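Local coordinates for SusD superfamily protein (Bacteroides thetaiotaomicron, PDB 3MCX) that is of unknown function but, as a SusD-family outer-membrane protein, may bind glycans at the cell surface for uptake, at residues 195-207 with 250-262. Numbering follows the deposited sequence. Where two conformers were deposited one is given.
Sequences SNGYINYWAAQAL and QDFQSESLFELYI
One water bridges Tyr198 and Leu257. It donates to Tyr198 O and to Leu257 O, each 2.6 Å from the water oxygen, and accepts a weak bond from Asn200 N. Two more waters join Gly197 to the backbone of 259-261: one accepts from both Gly197 N and Glu259 N, the other donates to Gly197 O and accepts from Tyr261 N. The two segments also meet directly where Gly197 CA makes a CA-H...O contact of 3.1 Å with Glu259 O. Asn196 lies flat on Phe252, its amide plane 3° from the ring plane and its CB 3.5 Å from the ring centroid. Glu259 OE2 lies over the opposite face, toward the rim, and accepts from Phe252 N at 2.8 Å. An alanine in place of Phe252 would probably leave the Asn196 amide without its stacking surface and freer to turn. With CG anti to the backbone N (chi1 173°), the Phe258 ring reaches Ile199, whose CG1 makes a CH-pi contact over its centre. Asn200 OD1 caps helix 201-214 by accepting from Ala203 N at 2.9 Å. Leu257 CD1 packs on Ala206 CB of that helix. Helix 115-140 touches Ile199 and Phe258 through Met128, and strand 256-260, bulged at Leu257 and Phe258, pairs antiparallel with strand 351-355.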
loop_
_atom_site.group_PDB
_atom_site.type_symbol
_atom_site.label_atom_id
_atom_site.label_comp_id
_atom_site.label_asym_id
_atom_site.label_seq_id
_atom_site.Cartn_x
_atom_site.Cartn_y
_atom_site.Cartn_z
ATOM N N SER A 195 15.241 -11.934 3.014
ATOM C CA SER A 195 15.929 -11.147 1.996
ATOM C C SER A 195 15.649 -9.654 2.194
ATOM O O SER A 195 14.812 -9.076 1.559
ATOM C CB SER A 195 15.522 -11.609 0.590
ATOM O OG SER A 195 16.556 -11.294 -0.329
ATOM N N ASN A 196 16.401 -9.038 3.099
ATOM C CA ASN A 196 16.189 -7.641 3.436
ATOM C C ASN A 196 16.409 -6.693 2.268
ATOM O O ASN A 196 17.525 -6.578 1.763
ATOM C CB ASN A 196 17.137 -7.224 4.586
ATOM C CG ASN A 196 16.818 -7.908 5.904
ATOM O OD1 ASN A 196 15.790 -8.558 6.055
ATOM N ND2 ASN A 196 17.710 -7.751 6.871
ATOM N N GLY A 197 15.349 -6.014 1.821
ATOM C CA GLY A 197 15.452 -5.030 0.758
ATOM C C GLY A 197 14.900 -5.502 -0.559
ATOM O O GLY A 197 14.804 -4.710 -1.486
ATOM N N TYR A 198 14.558 -6.793 -0.634
ATOM C CA TYR A 198 14.242 -7.485 -1.894
ATOM C C TYR A 198 13.087 -8.449 -1.699
ATOM O O TYR A 198 12.740 -8.786 -0.577
ATOM C CB TYR A 198 15.434 -8.304 -2.350
ATOM C CG TYR A 198 16.693 -7.516 -2.477
ATOM C CD1 TYR A 198 16.818 -6.555 -3.457
ATOM C CD2 TYR A 198 17.758 -7.722 -1.618
ATOM C CE1 TYR A 198 17.975 -5.831 -3.609
ATOM C CE2 TYR A 198 18.923 -6.990 -1.753
ATOM C CZ TYR A 198 19.020 -6.047 -2.752
ATOM O OH TYR A 198 20.163 -5.309 -2.904
ATOM N N ILE A 199 12.506 -8.919 -2.804
ATOM C CA ILE A 199 11.367 -9.821 -2.776
ATOM C C ILE A 199 11.794 -11.274 -2.716
ATOM O O ILE A 199 12.575 -11.720 -3.557
ATOM C CB ILE A 199 10.496 -9.615 -4.036
ATOM C CG1 ILE A 199 9.888 -8.219 -3.992
ATOM C CG2 ILE A 199 9.411 -10.681 -4.128
ATOM C CD1 ILE A 199 9.369 -7.735 -5.349
ATOM N N ASN A 200 11.302 -12.008 -1.707
ATOM C CA ASN A 200 11.464 -13.451 -1.614
ATOM C C ASN A 200 10.110 -14.170 -1.746
ATOM O O ASN A 200 9.081 -13.531 -1.990
ATOM C CB ASN A 200 12.213 -13.834 -0.331
ATOM C CG ASN A 200 11.375 -13.656 0.937
ATOM O OD1 ASN A 200 10.213 -13.233 0.877
ATOM N ND2 ASN A 200 11.986 -13.962 2.096
ATOM N N TYR A 201 10.131 -15.496 -1.596
ATOM C CA TYR A 201 8.932 -16.313 -1.766
ATOM C C TYR A 201 7.817 -15.857 -0.816
ATOM O O TYR A 201 6.649 -15.781 -1.217
ATOM C CB TYR A 201 9.285 -17.807 -1.561
ATOM C CG TYR A 201 8.096 -18.728 -1.563
ATOM C CD1 TYR A 201 7.404 -19.010 -0.395
ATOM C CD2 TYR A 201 7.655 -19.313 -2.755
ATOM C CE1 TYR A 201 6.304 -19.871 -0.417
ATOM C CE2 TYR A 201 6.576 -20.171 -2.778
ATOM C CZ TYR A 201 5.908 -20.436 -1.618
ATOM O OH TYR A 201 4.839 -21.272 -1.677
ATOM N N TRP A 202 8.196 -15.603 0.433
ATOM C CA TRP A 202 7.234 -15.232 1.481
ATOM C C TRP A 202 6.569 -13.902 1.163
ATOM O O TRP A 202 5.349 -13.776 1.316
ATOM C CB TRP A 202 7.910 -15.260 2.868
ATOM C CG TRP A 202 8.622 -16.550 3.045
ATOM C CD1 TRP A 202 9.971 -16.754 3.032
ATOM C CD2 TRP A 202 8.019 -17.847 3.112
ATOM N NE1 TRP A 202 10.240 -18.079 3.138
ATOM C CE2 TRP A 202 9.064 -18.785 3.158
ATOM C CE3 TRP A 202 6.697 -18.308 3.140
ATOM C CZ2 TRP A 202 8.839 -20.165 3.241
ATOM C CZ3 TRP A 202 6.470 -19.662 3.234
ATOM C CH2 TRP A 202 7.536 -20.584 3.262
ATOM N N ALA A 203 7.351 -12.924 0.710
ATOM C CA ALA A 203 6.814 -11.637 0.295
ATOM C C ALA A 203 5.827 -11.807 -0.866
ATOM O O ALA A 203 4.774 -11.171 -0.913
ATOM C CB ALA A 203 7.946 -10.700 -0.144
ATOM N N ALA A 204 6.215 -12.608 -1.846
ATOM C CA ALA A 204 5.367 -12.814 -3.010
ATOM C C ALA A 204 4.030 -13.501 -2.672
ATOM O O ALA A 204 2.979 -13.096 -3.168
ATOM C CB ALA A 204 6.124 -13.590 -4.131
ATOM N N GLN A 205 4.053 -14.504 -1.811
ATOM C CA GLN A 205 2.801 -15.124 -1.380
ATOM C C GLN A 205 1.979 -14.139 -0.553
ATOM O O GLN A 205 0.760 -14.116 -0.698
ATOM C CB GLN A 205 3.067 -16.414 -0.588
ATOM C CG GLN A 205 3.364 -17.630 -1.434
ATOM C CD GLN A 205 2.094 -18.180 -2.096
ATOM O OE1 GLN A 205 1.513 -17.540 -2.964
ATOM N NE2 GLN A 205 1.654 -19.344 -1.658
ATOM N N ALA A 206 2.625 -13.332 0.285
ATOM C CA ALA A 206 1.932 -12.298 1.061
ATOM C C ALA A 206 1.244 -11.319 0.114
ATOM O O ALA A 206 0.060 -11.005 0.273
ATOM C CB ALA A 206 2.926 -11.549 1.982
ATOM N N LEU A 207 1.966 -10.860 -0.902
ATOM C CA LEU A 207 1.365 -9.935 -1.866
ATOM C C LEU A 207 0.226 -10.602 -2.644
ATOM O O LEU A 207 -0.825 -9.977 -2.889
ATOM C CB LEU A 207 2.409 -9.407 -2.853
ATOM C CG LEU A 207 3.445 -8.470 -2.232
ATOM C CD1 LEU A 207 4.618 -8.289 -3.235
ATOM C CD2 LEU A 207 2.784 -7.124 -1.775
ATOM N N GLN A 250 12.799 1.244 12.858
ATOM C CA GLN A 250 13.924 0.319 12.848
ATOM C C GLN A 250 13.834 -0.564 11.599
ATOM O O GLN A 250 12.752 -1.045 11.220
ATOM C CB GLN A 250 13.966 -0.542 14.121
ATOM C CG GLN A 250 14.192 0.267 15.387
ATOM C CD GLN A 250 15.483 1.049 15.333
ATOM O OE1 GLN A 250 15.488 2.282 15.199
ATOM N NE2 GLN A 250 16.590 0.341 15.399
ATOM N N ASP A 251 14.976 -0.765 10.946
ATOM C CA ASP A 251 15.018 -1.525 9.688
ATOM C C ASP A 251 14.715 -3.014 9.888
ATOM O O ASP A 251 15.226 -3.638 10.827
ATOM C CB ASP A 251 16.417 -1.432 9.067
ATOM C CG ASP A 251 16.732 -0.074 8.458
ATOM O OD1 ASP A 251 15.913 0.861 8.518
ATOM O OD2 ASP A 251 17.833 0.016 7.897
ATOM N N PHE A 252 13.944 -3.593 8.977
ATOM C CA PHE A 252 13.826 -5.053 8.823
ATOM C C PHE A 252 13.504 -5.801 10.126
ATOM O O PHE A 252 14.160 -6.757 10.487
ATOM C CB PHE A 252 15.091 -5.613 8.160
ATOM C CG PHE A 252 15.456 -4.892 6.884
ATOM C CD1 PHE A 252 14.609 -4.894 5.811
ATOM C CD2 PHE A 252 16.643 -4.201 6.796
ATOM C CE1 PHE A 252 14.934 -4.215 4.661
ATOM C CE2 PHE A 252 16.980 -3.540 5.626
ATOM C CZ PHE A 252 16.125 -3.554 4.581
ATOM N N GLN A 253 12.447 -5.348 10.788
ATOM C CA GLN A 253 11.973 -5.967 12.023
ATOM C C GLN A 253 11.176 -7.225 11.666
ATOM O O GLN A 253 10.913 -7.490 10.508
ATOM C CB GLN A 253 11.189 -4.938 12.847
ATOM C CG GLN A 253 12.080 -3.760 13.278
ATOM C CD GLN A 253 13.230 -4.205 14.184
ATOM O OE1 GLN A 253 13.003 -4.573 15.333
ATOM N NE2 GLN A 253 14.479 -4.221 13.659
ATOM N N SER A 254 10.821 -7.995 12.688
ATOM C CA SER A 254 10.422 -9.385 12.514
ATOM C C SER A 254 9.141 -9.632 11.722
ATOM O O SER A 254 8.947 -10.748 11.248
ATOM C CB SER A 254 10.325 -10.090 13.875
ATOM O OG SER A 254 9.227 -9.606 14.634
ATOM N N GLU A 255 8.279 -8.635 11.572
ATOM C CA GLU A 255 7.092 -8.832 10.765
ATOM C C GLU A 255 7.314 -8.484 9.303
ATOM O O GLU A 255 6.502 -8.839 8.456
ATOM C CB GLU A 255 5.924 -7.976 11.271
ATOM C CG GLU A 255 5.308 -8.403 12.599
ATOM C CD GLU A 255 3.881 -7.864 12.803
ATOM O OE1 GLU A 255 3.232 -7.368 11.830
ATOM O OE2 GLU A 255 3.422 -7.952 13.961
ATOM N N SER A 256 8.374 -7.733 8.996
ATOM C CA SER A 256 8.549 -7.172 7.654
ATOM C C SER A 256 8.841 -8.246 6.623
ATOM O O SER A 256 9.832 -8.975 6.777
ATOM C CB SER A 256 9.716 -6.186 7.671
ATOM O OG SER A 256 9.851 -5.614 6.391
ATOM N N LEU A 257 7.997 -8.360 5.598
ATOM C CA LEU A 257 8.188 -9.394 4.579
ATOM C C LEU A 257 8.873 -8.846 3.327
ATOM O O LEU A 257 9.668 -9.540 2.702
ATOM C CB LEU A 257 6.858 -10.041 4.241
ATOM C CG LEU A 257 6.220 -10.860 5.362
ATOM C CD1 LEU A 257 4.715 -10.984 5.124
ATOM C CD2 LEU A 257 6.821 -12.242 5.427
ATOM N N PHE A 258 8.545 -7.621 2.951
ATOM C CA PHE A 258 9.233 -6.908 1.859
ATOM C C PHE A 258 9.282 -5.450 2.270
ATOM O O PHE A 258 8.271 -4.845 2.553
ATOM C CB PHE A 258 8.502 -7.117 0.544
ATOM C CG PHE A 258 9.014 -6.291 -0.634
ATOM C CD1 PHE A 258 10.365 -6.025 -0.813
ATOM C CD2 PHE A 258 8.123 -5.829 -1.578
ATOM C CE1 PHE A 258 10.800 -5.273 -1.918
ATOM C CE2 PHE A 258 8.580 -5.077 -2.699
ATOM C CZ PHE A 258 9.900 -4.792 -2.828
ATOM N N GLU A 259 10.502 -4.910 2.299
ATOM C CA GLU A 259 10.740 -3.547 2.762
ATOM C C GLU A 259 11.907 -2.973 1.966
ATOM O O GLU A 259 12.950 -3.609 1.845
ATOM C CB GLU A 259 11.043 -3.595 4.257
ATOM C CG GLU A 259 11.520 -2.311 4.897
ATOM C CD GLU A 259 11.745 -2.543 6.393
ATOM O OE1 GLU A 259 10.900 -3.231 7.020
ATOM O OE2 GLU A 259 12.761 -2.101 6.954
ATOM N N LEU A 260 11.713 -1.771 1.426
ATOM C CA LEU A 260 12.738 -1.106 0.620
ATOM C C LEU A 260 13.668 -0.326 1.528
ATOM O O LEU A 260 13.235 0.403 2.409
ATOM C CB LEU A 260 12.103 -0.196 -0.428
ATOM C CG LEU A 260 11.208 -0.925 -1.423
ATOM C CD1 LEU A 260 10.309 0.075 -2.142
ATOM C CD2 LEU A 260 12.065 -1.743 -2.405
ATOM N N TYR A 261 14.966 -0.492 1.293
ATOM C CA TYR A 261 16.017 0.118 2.109
ATOM C C TYR A 261 16.244 1.555 1.675
ATOM O O TYR A 261 16.459 1.830 0.468
ATOM C CB TYR A 261 17.296 -0.680 1.943
ATOM C CG TYR A 261 18.466 -0.206 2.760
ATOM C CD1 TYR A 261 18.390 -0.130 4.136
ATOM C CD2 TYR A 261 19.675 0.172 2.152
ATOM C CE1 TYR A 261 19.471 0.301 4.879
ATOM C CE2 TYR A 261 20.769 0.590 2.895
ATOM C CZ TYR A 261 20.663 0.651 4.261
ATOM O OH TYR A 261 21.756 1.067 5.003
ATOM N N ILE A 262 16.235 2.456 2.660
ATOM C CA ILE A 262 16.425 3.883 2.482
ATOM C C ILE A 262 17.542 4.368 3.378
ATOM O O ILE A 262 17.637 4.007 4.560
ATOM C CB ILE A 262 15.140 4.656 2.881
ATOM C CG1 ILE A 262 13.928 4.231 2.029
ATOM C CG2 ILE A 262 15.357 6.188 2.893
ATOM C CD1 ILE A 262 14.043 4.595 0.556
HETATM O O HOH W 1 16.623 -7.978 10.058
HETATM O O HOH W 2 15.761 -2.155 -1.051
HETATM O O HOH W 3 12.711 -6.943 2.503
HETATM O O HOH W 4 11.408 -10.334 1.011
#